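Long-range contacts in pectate lyase (Bacillus, PDB 3VMV), which probably cleaves polygalacturonate, the backbone of pectin, as a secreted pectate lyase of polysaccharide lyase family 1: residues 198-203 and 222-227; 244-249 and 282-287. One frame throughout, in Å; residues are numbered along the deposited sequence.

Contact 1 (198-203 and 222-227); sequences HNYFNN and YFKDIN
The ring of Phe223 carries CD2 of Phe201 over the centre of one face, and that atom is 3.7 Å from CE1 of Phe223; CD1 of Ile226 lies in plane at its edge. The phenyl planes incline at 45°, and CB of Asn199 covers part of a face of Phe201. On the sheet's reverse, CE1 of Tyr200 sits over the rim of one face of Tyr222, CG of Tyr222 meets the edge of Tyr200, and CB of Asn202 packs on a Tyr200 face. Both phenylalanines hold CG anti to the carbonyl carbon (chi1 -62° in Phe201, -65° in Phe223), which lays the rings side by side inside the parallel beta-helix, where Phe172 and Phe246 continue the column. With an alanine at Phe223, a gap would probably open between Phe201 and Phe246, and Phe246 would lose its stacking partner. The strands run parallel, and Phe201 is gripped by N to Tyr222 O (2.8 Å) and O from Lys224 N (2.8 Å). Asn203, where the chain turns a corner, and Asp225 both have left-handed helical phi/psi values, which asparagine and aspartate tolerate. The aliphatic part of Lys224 runs beside Tyr200 and Asn202, with CD 3.7 Å from Tyr200 OH. Its NZ reaches Asp225 OD2 (3.0 Å) from above the carboxylate plane as a salt bridge, and a water links that oxygen to Asn202 OD1, while Asn202 ND2 binds Glu173.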
loop_
_atom_site.group_PDB
_atom_site.type_symbol
_atom_site.label_atom_id
_atom_site.label_comp_id
_atom_site.label_asym_id
_atom_site.label_seq_id
_atom_site.Cartn_x
_atom_site.Cartn_y
_atom_site.Cartn_z
ATOM N N HIS A 198 1.859 -11.300 0.836
ATOM C CA HIS A 198 0.689 -11.877 1.507
ATOM C C HIS A 198 -0.537 -10.999 1.505
ATOM O O HIS A 198 -1.339 -11.059 2.412
ATOM C CB HIS A 198 1.048 -12.365 2.915
ATOM C CG HIS A 198 1.956 -13.553 2.908
ATOM N ND1 HIS A 198 3.333 -13.443 2.958
ATOM C CD2 HIS A 198 1.682 -14.871 2.774
ATOM C CE1 HIS A 198 3.862 -14.657 2.918
ATOM N NE2 HIS A 198 2.883 -15.539 2.819
ATOM N N ASN A 199 -0.686 -10.190 0.466
ATOM C CA ASN A 199 -1.935 -9.441 0.323
ATOM C C ASN A 199 -2.915 -10.177 -0.569
ATOM O O ASN A 199 -2.521 -10.968 -1.443
ATOM C CB ASN A 199 -1.672 -8.064 -0.321
ATOM C CG ASN A 199 -0.684 -7.222 0.478
ATOM O OD1 ASN A 199 -1.011 -6.670 1.525
ATOM N ND2 ASN A 199 0.581 -7.160 -0.006
ATOM N N TYR A 200 -4.181 -9.832 -0.397
ATOM C CA TYR A 200 -5.247 -10.264 -1.281
ATOM C C TYR A 200 -5.648 -9.065 -2.131
ATOM O O TYR A 200 -6.016 -8.009 -1.566
ATOM C CB TYR A 200 -6.432 -10.634 -0.410
ATOM C CG TYR A 200 -7.629 -11.268 -1.074
ATOM C CD1 TYR A 200 -7.493 -12.298 -2.015
ATOM C CD2 TYR A 200 -8.920 -10.885 -0.715
ATOM C CE1 TYR A 200 -8.609 -12.904 -2.570
ATOM C CE2 TYR A 200 -10.021 -11.494 -1.287
ATOM C CZ TYR A 200 -9.865 -12.501 -2.174
ATOM O OH TYR A 200 -10.965 -13.145 -2.747
ATOM N N PHE A 201 -5.525 -9.211 -3.451
ATOM C CA PHE A 201 -5.892 -8.156 -4.410
ATOM C C PHE A 201 -7.070 -8.680 -5.201
ATOM O O PHE A 201 -6.889 -9.517 -6.074
ATOM C CB PHE A 201 -4.712 -7.893 -5.347
ATOM C CG PHE A 201 -3.446 -7.394 -4.647
ATOM C CD1 PHE A 201 -3.417 -6.175 -3.959
ATOM C CD2 PHE A 201 -2.258 -8.110 -4.743
ATOM C CE1 PHE A 201 -2.226 -5.729 -3.361
ATOM C CE2 PHE A 201 -1.058 -7.653 -4.207
ATOM C CZ PHE A 201 -1.041 -6.459 -3.479
ATOM N N ASN A 202 -8.292 -8.219 -4.939
ATOM C CA ASN A 202 -9.467 -8.905 -5.477
ATOM C C ASN A 202 -10.519 -7.912 -6.012
ATOM O O ASN A 202 -10.884 -6.962 -5.333
ATOM C CB ASN A 202 -10.085 -9.752 -4.350
ATOM C CG ASN A 202 -11.385 -10.376 -4.753
ATOM O OD1 ASN A 202 -11.441 -11.128 -5.725
ATOM N ND2 ASN A 202 -12.430 -10.107 -3.984
ATOM N N ASN A 203 -11.026 -8.191 -7.206
ATOM C CA ASN A 203 -12.084 -7.363 -7.820
ATOM C C ASN A 203 -11.642 -5.901 -7.966
ATOM O O ASN A 203 -12.248 -4.966 -7.393
ATOM C CB ASN A 203 -13.421 -7.487 -7.110
ATOM C CG ASN A 203 -14.529 -6.823 -7.891
ATOM O OD1 ASN A 203 -14.626 -6.985 -9.111
ATOM N ND2 ASN A 203 -15.389 -6.105 -7.194
ATOM N N TYR A 222 -2.050 -12.921 -3.492
ATOM C CA TYR A 222 -3.139 -13.595 -4.185
ATOM C C TYR A 222 -3.895 -12.534 -4.948
ATOM O O TYR A 222 -4.525 -11.688 -4.331
ATOM C CB TYR A 222 -4.027 -14.284 -3.139
ATOM C CG TYR A 222 -5.233 -15.067 -3.611
ATOM C CD1 TYR A 222 -5.451 -15.318 -4.953
ATOM C CD2 TYR A 222 -6.087 -15.623 -2.682
ATOM C CE1 TYR A 222 -6.596 -16.061 -5.333
ATOM C CE2 TYR A 222 -7.211 -16.352 -3.062
ATOM C CZ TYR A 222 -7.428 -16.581 -4.381
ATOM O OH TYR A 222 -8.528 -17.326 -4.707
ATOM N N PHE A 223 -3.734 -12.560 -6.271
ATOM C CA PHE A 223 -4.402 -11.627 -7.198
ATOM C C PHE A 223 -5.598 -12.357 -7.787
ATOM O O PHE A 223 -5.447 -13.496 -8.281
ATOM C CB PHE A 223 -3.473 -11.296 -8.348
ATOM C CG PHE A 223 -2.196 -10.527 -7.996
ATOM C CD1 PHE A 223 -2.088 -9.182 -8.328
ATOM C CD2 PHE A 223 -1.099 -11.165 -7.414
ATOM C CE1 PHE A 223 -0.904 -8.475 -8.155
ATOM C CE2 PHE A 223 0.097 -10.479 -7.211
ATOM C CZ PHE A 223 0.199 -9.106 -7.560
ATOM N N LYS A 224 -6.787 -11.737 -7.784
ATOM C CA LYS A 224 -7.997 -12.424 -8.235
ATOM C C LYS A 224 -8.933 -11.430 -8.878
ATOM O O LYS A 224 -9.197 -10.357 -8.314
ATOM C CB LYS A 224 -8.706 -13.058 -7.033
ATOM C CG LYS A 224 -9.923 -13.880 -7.398
ATOM C CD LYS A 224 -10.434 -14.614 -6.143
ATOM C CE LYS A 224 -11.501 -15.629 -6.512
ATOM N NZ LYS A 224 -12.665 -14.992 -7.159
ATOM N N ASP A 225 -9.454 -11.800 -10.046
ATOM C CA ASP A 225 -10.543 -11.023 -10.660
ATOM C C ASP A 225 -10.124 -9.577 -10.848
ATOM O O ASP A 225 -10.755 -8.635 -10.371
ATOM C CB ASP A 225 -11.827 -11.161 -9.847
ATOM C CG ASP A 225 -12.423 -12.574 -9.919
ATOM O OD1 ASP A 225 -12.050 -13.374 -10.808
ATOM O OD2 ASP A 225 -13.321 -12.858 -9.109
ATOM N N ILE A 226 -9.026 -9.416 -11.582
ATOM C CA ILE A 226 -8.516 -8.079 -11.887
ATOM C C ILE A 226 -8.897 -7.798 -13.331
ATOM O O ILE A 226 -8.476 -8.510 -14.257
ATOM C CB ILE A 226 -7.022 -7.985 -11.585
ATOM C CG1 ILE A 226 -6.818 -8.138 -10.052
ATOM C CG2 ILE A 226 -6.454 -6.594 -12.062
ATOM C CD1 ILE A 226 -5.366 -8.211 -9.578
ATOM N N ASN A 227 -9.704 -6.745 -13.518
ATOM C CA ASN A 227 -10.400 -6.561 -14.783
ATOM C C ASN A 227 -9.521 -6.133 -15.941
ATOM O O ASN A 227 -9.661 -6.661 -17.047
ATOM C CB ASN A 227 -11.547 -5.542 -14.562
ATOM C CG ASN A 227 -12.382 -5.370 -15.789
ATOM O OD1 ASN A 227 -12.988 -6.322 -16.262
ATOM N ND2 ASN A 227 -12.405 -4.165 -16.330
HETATM O O HOH W 1 -13.807 -11.651 -6.828
HETATM O O HOH W 2 -13.035 -7.542 -11.546
#

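Contact 2 (244-249 and 282-287); sequences NYFDNV and NVFVNT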
loop_
_atom_site.group_PDB
_atom_site.type_symbol
_atom_site.label_atom_id
_atom_site.label_comp_id
_atom_site.label_asym_id
_atom_site.label_seq_id
_atom_site.Cartn_x
_atom_site.Cartn_y
_atom_site.Cartn_z
ATOM N N ASN A 244 3.652 -15.741 -6.465
ATOM C CA ASN A 244 2.302 -15.223 -6.313
ATOM C C ASN A 244 1.305 -16.098 -7.026
ATOM O O ASN A 244 1.673 -16.801 -7.958
ATOM C CB ASN A 244 2.179 -13.800 -6.892
ATOM C CG ASN A 244 3.149 -12.805 -6.278
ATOM O OD1 ASN A 244 2.871 -12.223 -5.231
ATOM N ND2 ASN A 244 4.273 -12.588 -6.938
ATOM N N TYR A 245 0.048 -16.012 -6.600
ATOM C CA TYR A 245 -1.033 -16.753 -7.221
ATOM C C TYR A 245 -1.963 -15.782 -7.938
ATOM O O TYR A 245 -2.406 -14.817 -7.306
ATOM C CB TYR A 245 -1.796 -17.569 -6.150
ATOM C CG TYR A 245 -2.628 -18.660 -6.719
ATOM C CD1 TYR A 245 -2.072 -19.923 -6.814
ATOM C CD2 TYR A 245 -3.922 -18.456 -7.166
ATOM C CE1 TYR A 245 -2.735 -20.958 -7.327
ATOM C CE2 TYR A 245 -4.635 -19.588 -7.740
ATOM C CZ TYR A 245 -3.979 -20.789 -7.789
ATOM O OH TYR A 245 -4.529 -21.937 -8.317
ATOM N N PHE A 246 -2.215 -16.013 -9.242
ATOM C CA PHE A 246 -3.096 -15.136 -9.986
ATOM C C PHE A 246 -4.259 -15.956 -10.542
ATOM O O PHE A 246 -4.035 -17.004 -11.147
ATOM C CB PHE A 246 -2.353 -14.596 -11.219
ATOM C CG PHE A 246 -1.164 -13.731 -10.917
ATOM C CD1 PHE A 246 -1.281 -12.336 -10.917
ATOM C CD2 PHE A 246 0.085 -14.293 -10.624
ATOM C CE1 PHE A 246 -0.178 -11.520 -10.675
ATOM C CE2 PHE A 246 1.194 -13.486 -10.408
ATOM C CZ PHE A 246 1.091 -12.103 -10.407
ATOM N N ASP A 247 -5.489 -15.458 -10.379
ATOM C CA ASP A 247 -6.666 -16.127 -10.922
ATOM C C ASP A 247 -7.478 -15.055 -11.643
ATOM O O ASP A 247 -7.945 -14.106 -10.994
ATOM C CB ASP A 247 -7.484 -16.715 -9.762
ATOM C CG ASP A 247 -8.840 -17.301 -10.205
ATOM O OD1 ASP A 247 -9.562 -17.777 -9.324
ATOM O OD2 ASP A 247 -9.180 -17.328 -11.401
ATOM N N ASN A 248 -7.663 -15.224 -12.955
ATOM C CA ASN A 248 -8.543 -14.357 -13.734
ATOM C C ASN A 248 -8.043 -12.937 -13.664
ATOM O O ASN A 248 -8.796 -12.010 -13.297
ATOM C CB ASN A 248 -9.989 -14.452 -13.234
ATOM C CG ASN A 248 -10.973 -13.729 -14.145
ATOM O OD1 ASN A 248 -12.021 -13.241 -13.682
ATOM N ND2 ASN A 248 -10.654 -13.648 -15.417
ATOM N N VAL A 249 -6.766 -12.762 -14.001
ATOM C CA VAL A 249 -6.113 -11.451 -13.938
ATOM C C VAL A 249 -5.732 -10.911 -15.299
ATOM O O VAL A 249 -4.887 -11.471 -15.998
ATOM C CB VAL A 249 -4.842 -11.550 -13.105
ATOM C CG1 VAL A 249 -4.016 -10.230 -13.102
ATOM C CG2 VAL A 249 -5.202 -11.899 -11.658
ATOM N N ASN A 282 5.538 -18.084 -10.055
ATOM C CA ASN A 282 4.136 -17.680 -10.024
ATOM C C ASN A 282 3.203 -18.754 -10.597
ATOM O O ASN A 282 3.616 -19.572 -11.411
ATOM C CB ASN A 282 3.964 -16.375 -10.786
ATOM C CG ASN A 282 4.792 -15.248 -10.176
ATOM O OD1 ASN A 282 4.487 -14.782 -9.089
ATOM N ND2 ASN A 282 5.852 -14.821 -10.874
ATOM N N VAL A 283 1.966 -18.766 -10.107
ATOM C CA VAL A 283 0.933 -19.643 -10.632
ATOM C C VAL A 283 -0.107 -18.757 -11.297
ATOM O O VAL A 283 -0.622 -17.832 -10.668
ATOM C CB VAL A 283 0.334 -20.513 -9.529
ATOM C CG1 VAL A 283 -0.938 -21.222 -10.032
ATOM C CG2 VAL A 283 1.386 -21.551 -9.051
ATOM N N PHE A 284 -0.380 -19.040 -12.569
ATOM C CA PHE A 284 -1.326 -18.247 -13.351
ATOM C C PHE A 284 -2.502 -19.135 -13.757
ATOM O O PHE A 284 -2.323 -20.085 -14.534
ATOM C CB PHE A 284 -0.622 -17.746 -14.632
ATOM C CG PHE A 284 0.591 -16.886 -14.374
ATOM C CD1 PHE A 284 0.455 -15.552 -13.976
ATOM C CD2 PHE A 284 1.868 -17.384 -14.626
ATOM C CE1 PHE A 284 1.570 -14.735 -13.766
ATOM C CE2 PHE A 284 2.993 -16.576 -14.422
ATOM C CZ PHE A 284 2.834 -15.262 -13.992
ATOM N N VAL A 285 -3.695 -18.835 -13.225
ATOM C CA VAL A 285 -4.866 -19.587 -13.626
ATOM C C VAL A 285 -5.798 -18.636 -14.374
ATOM O O VAL A 285 -6.167 -17.579 -13.851
ATOM C CB VAL A 285 -5.593 -20.121 -12.382
ATOM C CG1 VAL A 285 -6.824 -20.918 -12.749
ATOM C CG2 VAL A 285 -4.626 -20.972 -11.538
ATOM N N ASN A 286 -6.157 -19.022 -15.586
ATOM C CA ASN A 286 -7.030 -18.195 -16.456
ATOM C C ASN A 286 -6.482 -16.770 -16.500
ATOM O O ASN A 286 -7.224 -15.779 -16.380
ATOM C CB ASN A 286 -8.521 -18.247 -16.014
ATOM C CG ASN A 286 -9.145 -19.596 -16.301
ATOM O OD1 ASN A 286 -8.497 -20.479 -16.878
ATOM N ND2 ASN A 286 -10.408 -19.770 -15.920
ATOM N N THR A 287 -5.158 -16.676 -16.619
ATOM C CA THR A 287 -4.468 -15.397 -16.608
ATOM C C THR A 287 -3.412 -15.403 -17.700
ATOM O O THR A 287 -2.558 -16.297 -17.712
ATOM C CB THR A 287 -3.751 -15.244 -15.254
ATOM O OG1 THR A 287 -4.714 -15.015 -14.205
ATOM C CG2 THR A 287 -2.798 -14.024 -15.256
HETATM O O HOH W 3 -10.789 -18.503 -12.874
#
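Phe246 packs CD2 against CE1 of Phe284 at 3.5 Å, the rings nearly parallel (23°) but slid so far they barely overlap. Val283 O and Asn282 OD1 lie in plane at the Phe246 ring edge, where the slightly positive C-H rim suits oxygen. Phe246 bonds twice to the same neighbouring strand, through N to Val283 O and through O from Val285 N. Beta-branched Val283, at ease in a strand, points to the sheet's other side; with CG1 anti to its backbone N (chi1 169°), that methyl presses 3.3 Å from CE1 of Tyr245, a tight fit beside helix 309-319, which both side chains touch. Here two coils of the parallel beta-helix lie in register, and their asparagines are successive rungs of an asparagine ladder, as known from pectate lyases: the amides of Asn244 and Asn282 are nearly coplanar (9°), and Asn282 OD1 accepts from both Asn244 N (2.9 Å) and Asn244 ND2 (3.1 Å). Asn244 OD1 bonds to Asn221 N, and Asn282 ND2 binds Val241 O. Thr287 suits its place beside the corner at Asp247 and Asn248 because its hydroxyl gives and takes: OG1 accepts from Val249 N (3.1 Å) and donates to Val285 O (3.0 Å) from above the carbonyl plane. Val285 O is also held by Asn248 N, while Thr287 CG2 rests 3.4 Å from Val249 O, a buried oxygen without a polar partner.

Overall arrangement
Well along the chain, after the earlier coils, strand 200-202 is laid down; the chain winds through strands 204-206, 210-212 and 215-219 and returns at 222-226, where contact 1 closes one coil of the beta-helix. It then passes strands 231-234 and 238-242 to reach 245-249; a longer excursion through 265-266 and 276-280 ends at 283-285 and closes contact 2. The two closures follow in series, neither nested nor crossed, with centres about 9 Å apart. Strands 222-226 and 245-249 are neighbours, joined by a probable hydrogen bond from Phe223 N to Tyr245 O (2.8 Å), so four successive coils each place a strand side by side on one face. Helix 309-319 lies against side chains of both contacts.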